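Local coordinates for protein putative N-acetylmuramoyl-L-alanine amidase,autolysin cwp6 (Peptoclostridium difficile, PDB 5J72) that probably cleaves the amide bond between N-acetylmuramic acid and L-alanine in peptidoglycan with a zinc-dependent amidase domain, and carries three CWB2 cell wall-binding modules, at residues 424-427 and 428-432; 92-96 and 97-101; 186-190 and 191-195; 289-293 and 294-298. One frame throughout, in Å; residues are numbered along the deposited sequence.

Contact 1: 424-427 and 428-432; sequences DSVI and NSIAS
Val426 and Ile430 meet one turn apart on helix 424-433, through both backbone and side chain; residues 424-427 fall in the third CWB2 module. Four i to i+4 backbone bonds run through this part of the helix. Asn428 N gives to Asp424 O, Ser429 N to Ser425 O and Ile430 N to Val426 O, while Ala431 N reaches Ile427 O at 2.8 Å.

The apolar part is thin. Ile430 holds CG1 beside its own backbone N (chi1 -74°), which carries CD1 back over the preceding turn, 3.7 Å from Val426 O and 4.4 Å from Val426 CG1. Both side chains go on to pack against Thr394 and Val399, and Ile427 and Ala431 press on Val132 of strand 128-135.

Side-chain polar bonds follow. One water donates to Ser425 O (2.8 Å) and to Asn428 OD1 (3.2 Å), linking the exposed amide to the preceding turn. Further on, Asn428 O accepts twice from Ser432, from its N at 2.8 Å and from its OG at 2.7 Å, and the two donors come from opposite faces of the carbonyl plane. Ser429 O is likewise taken by Ser433 OG. The chemistry is consistent with a helix that buries Val426, Ile427, Ile430 and Ala431 against the strands and a neighbouring loop, with Ser432 turning its hydroxyl back onto a helix carbonyl and Asn428 meeting water.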
loop_
_atom_site.group_PDB
_atom_site.type_symbol
_atom_site.label_atom_id
_atom_site.label_comp_id
_atom_site.label_asym_id
_atom_site.label_seq_id
_atom_site.Cartn_x
_atom_site.Cartn_y
_atom_site.Cartn_z
ATOM N N ASP A 424 0.044 17.422 4.550
ATOM C CA ASP A 424 0.785 17.122 5.773
ATOM C C ASP A 424 -0.051 16.367 6.687
ATOM O O ASP A 424 0.367 15.480 7.419
ATOM C CB ASP A 424 1.200 18.446 6.493
ATOM C CG ASP A 424 2.303 19.229 5.794
ATOM O OD1 ASP A 424 2.935 18.675 4.875
ATOM O OD2 ASP A 424 2.526 20.397 6.164
ATOM N N SER A 425 -1.307 16.772 6.684
ATOM C CA SER A 425 -2.363 16.207 7.494
ATOM C C SER A 425 -2.466 14.652 7.306
ATOM O O SER A 425 -2.558 13.880 8.258
ATOM C CB SER A 425 -3.666 16.878 7.036
ATOM O OG SER A 425 -4.782 16.280 7.638
ATOM N N VAL A 426 -2.465 14.234 6.060
ATOM C CA VAL A 426 -2.586 12.816 5.683
ATOM C C VAL A 426 -1.344 11.983 6.041
ATOM O O VAL A 426 -1.475 10.947 6.693
ATOM C CB VAL A 426 -2.840 12.850 4.155
ATOM C CG1 VAL A 426 -2.933 11.421 3.593
ATOM C CG2 VAL A 426 -4.132 13.655 3.876
ATOM N N ILE A 427 -0.157 12.461 5.626
ATOM C CA ILE A 427 1.060 11.683 5.932
ATOM C C ILE A 427 1.263 11.628 7.487
ATOM O O ILE A 427 1.606 10.571 8.053
ATOM C CB ILE A 427 2.276 12.295 5.144
ATOM C CG1 ILE A 427 3.517 11.354 5.302
ATOM C CG2 ILE A 427 2.605 13.717 5.619
ATOM C CD1 ILE A 427 3.275 9.992 4.503
ATOM N N ASN A 428 0.977 12.736 8.185
ATOM C CA ASN A 428 1.151 12.726 9.640
ATOM C C ASN A 428 0.182 11.814 10.308
ATOM O O ASN A 428 0.510 11.189 11.307
ATOM C CB ASN A 428 1.004 14.164 10.242
ATOM C CG ASN A 428 1.025 14.065 11.762
ATOM O OD1 ASN A 428 -0.039 14.121 12.410
ATOM N ND2 ASN A 428 2.175 13.792 12.404
ATOM N N SER A 429 -1.058 11.683 9.745
ATOM C CA SER A 429 -2.034 10.756 10.325
ATOM C C SER A 429 -1.508 9.342 10.211
ATOM O O SER A 429 -1.582 8.536 11.136
ATOM C CB SER A 429 -3.377 10.842 9.565
ATOM O OG SER A 429 -4.243 9.823 10.009
ATOM N N ILE A 430 -0.988 9.009 9.004
ATOM C CA ILE A 430 -0.459 7.659 8.811
ATOM C C ILE A 430 0.765 7.381 9.735
ATOM O O ILE A 430 0.872 6.303 10.337
ATOM C CB ILE A 430 -0.050 7.524 7.321
ATOM C CG1 ILE A 430 -1.356 7.393 6.470
ATOM C CG2 ILE A 430 0.805 6.215 7.140
ATOM C CD1 ILE A 430 -1.099 7.685 4.973
ATOM N N ALA A 431 1.674 8.349 9.789
ATOM C CA ALA A 431 2.894 8.229 10.635
ATOM C C ALA A 431 2.481 8.098 12.134
ATOM O O ALA A 431 3.098 7.314 12.864
ATOM C CB ALA A 431 3.781 9.434 10.376
ATOM N N SER A 432 1.373 8.803 12.581
ATOM C CA SER A 432 0.923 8.623 14.011
ATOM C C SER A 432 0.376 7.245 14.236
ATOM O O SER A 432 0.753 6.572 15.191
ATOM C CB SER A 432 -0.141 9.670 14.367
ATOM O OG SER A 432 0.339 10.958 14.031
HETATM O O HOH W 1 -2.853 14.444 11.025
#

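Contact 2: 92-96 and 97-101; sequences EDLES and MGLNL
A Schellman motif ends helix 91-96, with Gly98 as its C' residue at positive phi (96°). Leu99 N returns to Leu94 O at 3.2 Å in the 6-to-1 bond, and inside that loop Gly98 N binds Glu95 O, also at 3.2 Å. The inner bond is poorly aimed at its acceptor, because Gly98 N stands well above the carbonyl plane of Glu95 instead of on a lone pair. Met97 N is shared between Asp93 O and Leu94 O, both bonds weak.

The reversal brings leucines together beneath the helix end. Leu94 CD2 lies 4.0 Å from Leu99 CD1, and Leu94 CB and CD1 are each 4.1 Å from Leu101 CD2, the side chains of Leu94 and Leu101 crossing at about a right angle. Ile78 and Leu75 of strand 72-82 receive Leu94 and Leu101, and Ile3 and Ile5 of strand 3-7 receive Leu99.

On the outer side, the CA-H of Glu95 points almost straight at Leu99 O (3.6 Å). A water donates to both Glu95 O and Leu99 O, joining helix end and loop. With CG beside its backbone N (chi1 -73°) and the chain extended beyond, Glu95 brings its carboxylate near Leu101, where OE1 accepts from a second water at 2.7 Å, which accepts in turn from Leu101 N.

The loop continues through Asn100, which with Asp103 binds calcium in another structure of this protein; that ion is not bound to this chain in the model. The paired 6-to-1 and 5-to-2 bonds, with hydrophobic contact between residues flanking the turn, are typical of a Schellman C-cap.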
loop_
_atom_site.group_PDB
_atom_site.type_symbol
_atom_site.label_atom_id
_atom_site.label_comp_id
_atom_site.label_asym_id
_atom_site.label_seq_id
_atom_site.Cartn_x
_atom_site.Cartn_y
_atom_site.Cartn_z
ATOM N N GLU A 92 41.440 6.098 5.993
ATOM C CA GLU A 92 42.348 6.436 4.887
ATOM C C GLU A 92 42.557 5.270 3.955
ATOM O O GLU A 92 42.616 5.470 2.738
ATOM C CB GLU A 92 43.699 6.934 5.489
ATOM C CG GLU A 92 44.728 7.232 4.425
ATOM C CD GLU A 92 46.005 7.916 5.025
ATOM O OE1 GLU A 92 46.902 8.230 4.243
ATOM O OE2 GLU A 92 46.092 8.126 6.266
ATOM N N ASP A 93 42.672 4.051 4.461
ATOM C CA ASP A 93 42.871 2.899 3.553
ATOM C C ASP A 93 41.626 2.729 2.708
ATOM O O ASP A 93 41.715 2.463 1.506
ATOM C CB ASP A 93 43.045 1.579 4.358
ATOM C CG ASP A 93 44.284 1.615 5.254
ATOM O OD1 ASP A 93 44.293 0.902 6.310
ATOM O OD2 ASP A 93 45.225 2.346 4.916
ATOM N N LEU A 94 40.442 2.829 3.336
ATOM C CA LEU A 94 39.215 2.620 2.566
ATOM C C LEU A 94 39.070 3.699 1.455
ATOM O O LEU A 94 38.636 3.360 0.339
ATOM C CB LEU A 94 38.006 2.624 3.475
ATOM C CG LEU A 94 37.956 1.466 4.444
ATOM C CD1 LEU A 94 36.870 1.715 5.463
ATOM C CD2 LEU A 94 37.656 0.235 3.689
ATOM N N GLU A 95 39.422 4.942 1.751
ATOM C CA GLU A 95 39.366 6.017 0.766
ATOM C C GLU A 95 40.413 5.774 -0.324
ATOM O O GLU A 95 40.159 6.107 -1.479
ATOM C CB GLU A 95 39.615 7.361 1.426
ATOM C CG GLU A 95 38.409 7.773 2.248
ATOM C CD GLU A 95 38.678 9.002 3.114
ATOM O OE1 GLU A 95 37.710 9.658 3.503
ATOM O OE2 GLU A 95 39.864 9.297 3.420
ATOM N N SER A 96 41.575 5.159 0.041
ATOM C CA SER A 96 42.625 4.852 -0.937
ATOM C C SER A 96 42.120 3.766 -1.889
ATOM O O SER A 96 42.632 3.641 -2.999
ATOM C CB SER A 96 43.876 4.296 -0.222
ATOM O OG SER A 96 44.438 5.427 0.410
ATOM N N MET A 97 41.138 2.977 -1.453
ATOM C CA MET A 97 40.591 1.907 -2.308
ATOM C C MET A 97 39.372 2.360 -3.071
ATOM O O MET A 97 38.646 1.514 -3.594
ATOM C CB MET A 97 40.217 0.711 -1.497
ATOM C CG MET A 97 41.364 0.108 -0.885
ATOM S SD MET A 97 40.777 -1.188 0.226
ATOM C CE MET A 97 40.178 -2.343 -0.968
ATOM N N GLY A 98 39.146 3.636 -3.153
ATOM C CA GLY A 98 38.044 4.114 -3.966
ATOM C C GLY A 98 36.708 4.413 -3.278
ATOM O O GLY A 98 35.773 4.841 -3.950
ATOM N N LEU A 99 36.594 4.217 -1.987
ATOM C CA LEU A 99 35.288 4.460 -1.365
ATOM C C LEU A 99 35.118 5.843 -0.954
ATOM O O LEU A 99 36.084 6.511 -0.577
ATOM C CB LEU A 99 35.178 3.552 -0.133
ATOM C CG LEU A 99 35.151 2.073 -0.484
ATOM C CD1 LEU A 99 35.039 1.247 0.777
ATOM C CD2 LEU A 99 33.944 1.727 -1.374
ATOM N N ASN A 100 33.869 6.346 -1.024
ATOM C CA ASN A 100 33.579 7.654 -0.492
ATOM C C ASN A 100 32.748 7.327 0.768
ATOM O O ASN A 100 31.572 6.974 0.646
ATOM C CB ASN A 100 32.758 8.490 -1.426
ATOM C CG ASN A 100 32.580 9.859 -0.850
ATOM O OD1 ASN A 100 31.457 10.271 -0.560
ATOM N ND2 ASN A 100 33.627 10.625 -0.594
ATOM N N LEU A 101 33.345 7.424 1.957
ATOM C CA LEU A 101 32.655 6.930 3.160
ATOM C C LEU A 101 31.333 7.572 3.496
ATOM O O LEU A 101 30.485 6.902 4.093
ATOM C CB LEU A 101 33.628 7.024 4.351
ATOM C CG LEU A 101 34.891 6.179 4.074
ATOM C CD1 LEU A 101 35.815 6.340 5.229
ATOM C CD2 LEU A 101 34.503 4.731 3.875
HETATM O O HOH W 2 37.919 7.647 -2.497
HETATM O O HOH W 3 35.479 9.405 2.054
#

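Contact 3: 186-190 and 191-195; sequences LANKD and DIPES
Asn188 and Asp191 face each other across the turn that leads from strand 184-187 to helix 194-203, a strand-to-helix connection in the first of the three CWB2 modules. The tight side is the inner one. Asn188 N binds Asp191 O at 2.9 Å and closes the turn. Just beneath, Ala187 CB rests on Ile192 CG2 at 3.7 Å. Ala187 continues onto Ile161 of the neighbouring strand and Ile192 onto Ile225 of helix 219-228, while the ring of Pro193, at the N-cap position, leans with Asn188 on Phe141. Asp190 OD1 and Lys189 O both bond to the hydroxyl of Ser218, and Asp191 N is buried without any partner in the model.

The side chains add a second bond. Asp191 has its CG wedged between backbone N and carbonyl carbon (chi1 67°), which stands the carboxylate over Asn188. Asn188 ND2 then gives a nearly straight bond (172°) to the syn side of Asp191 OD2 at 3.1 Å. OD2 lies in the amide plane, but the donor stands somewhat out of the carboxylate plane, the two groups being 51° apart.

Toward solvent the packing opens. Lys189 is exposed and points away from the turn. Beside it, one water accepts from Asp190 N at 2.8 Å and donates to Asp191 OD1 at 2.9 Å.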
loop_
_atom_site.group_PDB
_atom_site.type_symbol
_atom_site.label_atom_id
_atom_site.label_comp_id
_atom_site.label_asym_id
_atom_site.label_seq_id
_atom_site.Cartn_x
_atom_site.Cartn_y
_atom_site.Cartn_z
ATOM N N LEU A 186 13.367 7.729 -15.047
ATOM C CA LEU A 186 12.386 7.950 -16.105
ATOM C C LEU A 186 12.875 8.738 -17.313
ATOM O O LEU A 186 13.649 9.690 -17.178
ATOM C CB LEU A 186 11.209 8.750 -15.464
ATOM C CG LEU A 186 10.600 8.066 -14.232
ATOM C CD1 LEU A 186 9.546 8.955 -13.618
ATOM C CD2 LEU A 186 10.052 6.699 -14.598
ATOM N N ALA A 187 12.362 8.339 -18.487
ATOM C CA ALA A 187 12.684 8.968 -19.764
ATOM C C ALA A 187 11.379 9.461 -20.453
ATOM O O ALA A 187 10.273 9.127 -20.012
ATOM C CB ALA A 187 13.288 7.931 -20.674
ATOM N N ASN A 188 11.559 10.266 -21.513
ATOM C CA ASN A 188 10.484 10.677 -22.397
ATOM C C ASN A 188 10.697 9.787 -23.601
ATOM O O ASN A 188 11.716 9.082 -23.679
ATOM C CB ASN A 188 10.596 12.139 -22.745
ATOM C CG ASN A 188 10.162 12.972 -21.574
ATOM O OD1 ASN A 188 9.094 12.709 -21.004
ATOM N ND2 ASN A 188 10.882 13.982 -21.144
ATOM N N LYS A 189 9.780 9.784 -24.563
ATOM C CA LYS A 189 9.976 8.875 -25.687
ATOM C C LYS A 189 11.228 9.163 -26.488
ATOM O O LYS A 189 11.886 8.215 -26.961
ATOM C CB LYS A 189 8.763 8.967 -26.669
ATOM C CG LYS A 189 8.895 7.991 -27.818
ATOM C CD LYS A 189 7.844 8.240 -28.898
ATOM C CE LYS A 189 8.032 7.203 -29.971
ATOM N NZ LYS A 189 7.141 7.464 -31.136
ATOM N N ASP A 190 11.567 10.446 -26.660
ATOM C CA ASP A 190 12.726 10.762 -27.502
ATOM C C ASP A 190 13.847 11.536 -26.794
ATOM O O ASP A 190 14.786 11.969 -27.451
ATOM C CB ASP A 190 12.228 11.582 -28.741
ATOM C CG ASP A 190 11.257 10.787 -29.592
ATOM O OD1 ASP A 190 11.598 9.651 -29.976
ATOM O OD2 ASP A 190 10.148 11.295 -29.856
ATOM N N ASP A 191 13.766 11.723 -25.477
ATOM C CA ASP A 191 14.814 12.455 -24.739
ATOM C C ASP A 191 14.819 12.058 -23.263
ATOM O O ASP A 191 13.889 11.377 -22.813
ATOM C CB ASP A 191 14.547 13.968 -24.788
ATOM C CG ASP A 191 13.278 14.397 -24.013
ATOM O OD1 ASP A 191 12.197 14.470 -24.637
ATOM O OD2 ASP A 191 13.372 14.644 -22.777
ATOM N N ILE A 192 15.841 12.481 -22.516
ATOM C CA ILE A 192 15.797 12.296 -21.085
ATOM C C ILE A 192 15.976 13.662 -20.535
ATOM O O ILE A 192 16.762 14.433 -21.085
ATOM C CB ILE A 192 16.852 11.319 -20.500
ATOM C CG1 ILE A 192 18.286 11.603 -21.109
ATOM C CG2 ILE A 192 16.407 9.902 -20.777
ATOM C CD1 ILE A 192 19.426 10.892 -20.302
ATOM N N PRO A 193 15.245 14.045 -19.473
ATOM C CA PRO A 193 15.444 15.388 -18.922
ATOM C C PRO A 193 16.770 15.467 -18.149
ATOM O O PRO A 193 17.399 14.457 -17.845
ATOM C CB PRO A 193 14.248 15.584 -18.006
ATOM C CG PRO A 193 13.792 14.247 -17.672
ATOM C CD PRO A 193 14.034 13.425 -18.925
ATOM N N GLU A 194 17.164 16.678 -17.800
ATOM C CA GLU A 194 18.399 16.915 -17.115
ATOM C C GLU A 194 18.482 16.169 -15.775
ATOM O O GLU A 194 19.552 15.698 -15.411
ATOM C CB GLU A 194 18.506 18.433 -16.882
ATOM C CG GLU A 194 19.686 18.851 -16.018
ATOM C CD GLU A 194 21.079 18.438 -16.586
ATOM O OE1 GLU A 194 21.242 18.380 -17.828
ATOM O OE2 GLU A 194 21.997 18.192 -15.766
ATOM N N SER A 195 17.362 16.103 -15.030
ATOM C CA SER A 195 17.314 15.410 -13.757
ATOM C C SER A 195 17.769 13.930 -14.007
ATOM O O SER A 195 18.694 13.484 -13.319
ATOM C CB SER A 195 15.888 15.519 -13.181
ATOM O OG SER A 195 14.947 14.913 -14.055
HETATM O O HOH W 4 10.252 12.851 -25.985
#

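Contact 4: 289-293 and 294-298; sequences LANKD and SVPQG
Asn291 N donates to Ser294 O at 2.9 Å, and this bond closes the turn between residues 289-293 and 294-298. Beside it Ala290 CB sits 3.7 Å from Val295 CG1 and at the same distance from Ser294 O. The amide of Asn291 passes obliquely over the proline ring, with ND2 3.8 Å from Pro296 CG.

A water makes the next link. It accepts from Asn291 ND2 at 2.7 Å and is hydrogen-bonded to Ser294 OG at 2.9 Å, so the amide and the hydroxyl are tied indirectly. With OG seated between its backbone N and carbonyl carbon (chi1 64°), Ser294 holds its hydroxyl on the side where this water lies.

The turn joins strand 287-290, at the edge of a four-stranded parallel sheet, to helix 297-306 in the second CWB2 module, and Pro296 occupies the N-cap position of that helix.

Further out, the neighbouring elements hold each end. Ala290 is hydrogen-bonded through its backbone to strand 260-265 and packs on Ile263, and Val295 joins it against Ile324 of helix 322-329. Gln327 from the same helix accepts from Val295 N. Asp293 OD1 bonds to Ser321 OG, fixing the tip of the turn near the start of helix 322-329, while His242 lies against both Asn291 and Pro296.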
loop_
_atom_site.group_PDB
_atom_site.type_symbol
_atom_site.label_atom_id
_atom_site.label_comp_id
_atom_site.label_asym_id
_atom_site.label_seq_id
_atom_site.Cartn_x
_atom_site.Cartn_y
_atom_site.Cartn_z
ATOM N N LEU A 289 1.087 -10.541 -16.576
ATOM C CA LEU A 289 -0.133 -9.879 -16.965
ATOM C C LEU A 289 -1.017 -10.800 -17.869
ATOM O O LEU A 289 -0.525 -11.443 -18.793
ATOM C CB LEU A 289 0.191 -8.562 -17.676
ATOM C CG LEU A 289 0.953 -7.583 -16.775
ATOM C CD1 LEU A 289 1.184 -6.239 -17.569
ATOM C CD2 LEU A 289 0.102 -7.285 -15.482
ATOM N N ALA A 290 -2.299 -10.806 -17.607
ATOM C CA ALA A 290 -3.218 -11.712 -18.302
ATOM C C ALA A 290 -4.470 -11.018 -18.810
ATOM O O ALA A 290 -4.711 -9.819 -18.609
ATOM C CB ALA A 290 -3.646 -12.793 -17.314
ATOM N N ASN A 291 -5.287 -11.834 -19.549
ATOM C CA ASN A 291 -6.605 -11.414 -19.989
ATOM C C ASN A 291 -7.565 -11.896 -18.894
ATOM O O ASN A 291 -7.164 -12.651 -18.008
ATOM C CB ASN A 291 -6.964 -12.091 -21.363
ATOM C CG ASN A 291 -6.073 -11.551 -22.441
ATOM O OD1 ASN A 291 -6.170 -10.381 -22.741
ATOM N ND2 ASN A 291 -5.113 -12.286 -22.974
ATOM N N LYS A 292 -8.823 -11.518 -18.959
ATOM C CA LYS A 292 -9.775 -11.942 -17.947
ATOM C C LYS A 292 -9.884 -13.451 -17.783
ATOM O O LYS A 292 -9.932 -13.926 -16.648
ATOM C CB LYS A 292 -11.142 -11.381 -18.286
ATOM C CG LYS A 292 -12.186 -11.799 -17.267
ATOM C CD LYS A 292 -13.404 -10.892 -17.368
ATOM C CE LYS A 292 -14.645 -11.578 -16.909
ATOM N NZ LYS A 292 -15.853 -10.948 -17.512
ATOM N N ASP A 293 -9.918 -14.236 -18.882
ATOM C CA ASP A 293 -10.069 -15.694 -18.713
ATOM C C ASP A 293 -8.852 -16.510 -18.969
ATOM O O ASP A 293 -8.933 -17.742 -18.836
ATOM C CB ASP A 293 -11.177 -16.245 -19.636
ATOM C CG ASP A 293 -12.481 -15.501 -19.473
ATOM O OD1 ASP A 293 -12.937 -15.350 -18.332
ATOM O OD2 ASP A 293 -13.039 -15.066 -20.495
ATOM N N SER A 294 -7.722 -15.929 -19.323
ATOM C CA SER A 294 -6.572 -16.806 -19.540
ATOM C C SER A 294 -5.290 -15.942 -19.694
ATOM O O SER A 294 -5.388 -14.732 -19.978
ATOM C CB SER A 294 -6.750 -17.595 -20.845
ATOM O OG SER A 294 -6.765 -16.647 -21.916
ATOM N N VAL A 295 -4.141 -16.556 -19.517
ATOM C CA VAL A 295 -2.926 -15.818 -19.892
ATOM C C VAL A 295 -2.757 -16.156 -21.415
ATOM O O VAL A 295 -3.267 -17.201 -21.843
ATOM C CB VAL A 295 -1.695 -16.298 -19.095
ATOM C CG1 VAL A 295 -1.959 -16.112 -17.581
ATOM C CG2 VAL A 295 -1.372 -17.778 -19.401
ATOM N N PRO A 296 -2.076 -15.344 -22.239
ATOM C CA PRO A 296 -1.887 -15.654 -23.681
ATOM C C PRO A 296 -1.145 -16.963 -23.828
ATOM O O PRO A 296 -0.435 -17.403 -22.912
ATOM C CB PRO A 296 -1.068 -14.449 -24.187
ATOM C CG PRO A 296 -1.445 -13.325 -23.197
ATOM C CD PRO A 296 -1.481 -14.048 -21.883
ATOM N N GLN A 297 -1.247 -17.595 -25.013
ATOM C CA GLN A 297 -0.632 -18.899 -25.205
ATOM C C GLN A 297 0.855 -18.927 -24.977
ATOM O O GLN A 297 1.375 -19.892 -24.421
ATOM C CB GLN A 297 -0.926 -19.398 -26.671
ATOM C CG GLN A 297 -0.505 -20.877 -26.940
ATOM C CD GLN A 297 -1.236 -21.895 -26.053
ATOM O OE1 GLN A 297 -2.454 -21.824 -25.840
ATOM N NE2 GLN A 297 -0.497 -22.861 -25.489
ATOM N N GLY A 298 1.576 -17.889 -25.455
ATOM C CA GLY A 298 3.019 -17.882 -25.277
ATOM C C GLY A 298 3.372 -17.916 -23.797
ATOM O O GLY A 298 4.268 -18.659 -23.382
HETATM O O HOH W 5 -4.941 -14.915 -23.336
#

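Contacts 3 and 4 are equivalent turns in successive CWB2 modules: each follows the edge strand of a four-stranded parallel sheet, closes with the same backbone bond and leads into a helix with proline at its N-cap. They differ in the side-chain link, direct from amide to carboxylate in contact 3 and through water in contact 4. Both are partly buried. Contact 1 is the most buried of the four, a regular stretch of helix pressed against strands, whereas contact 2 ends a helix in the N-terminal domain, with leucines inside and water outside. None touches another; contacts 3 and 4 come nearest, about 16 Å between nearest atoms.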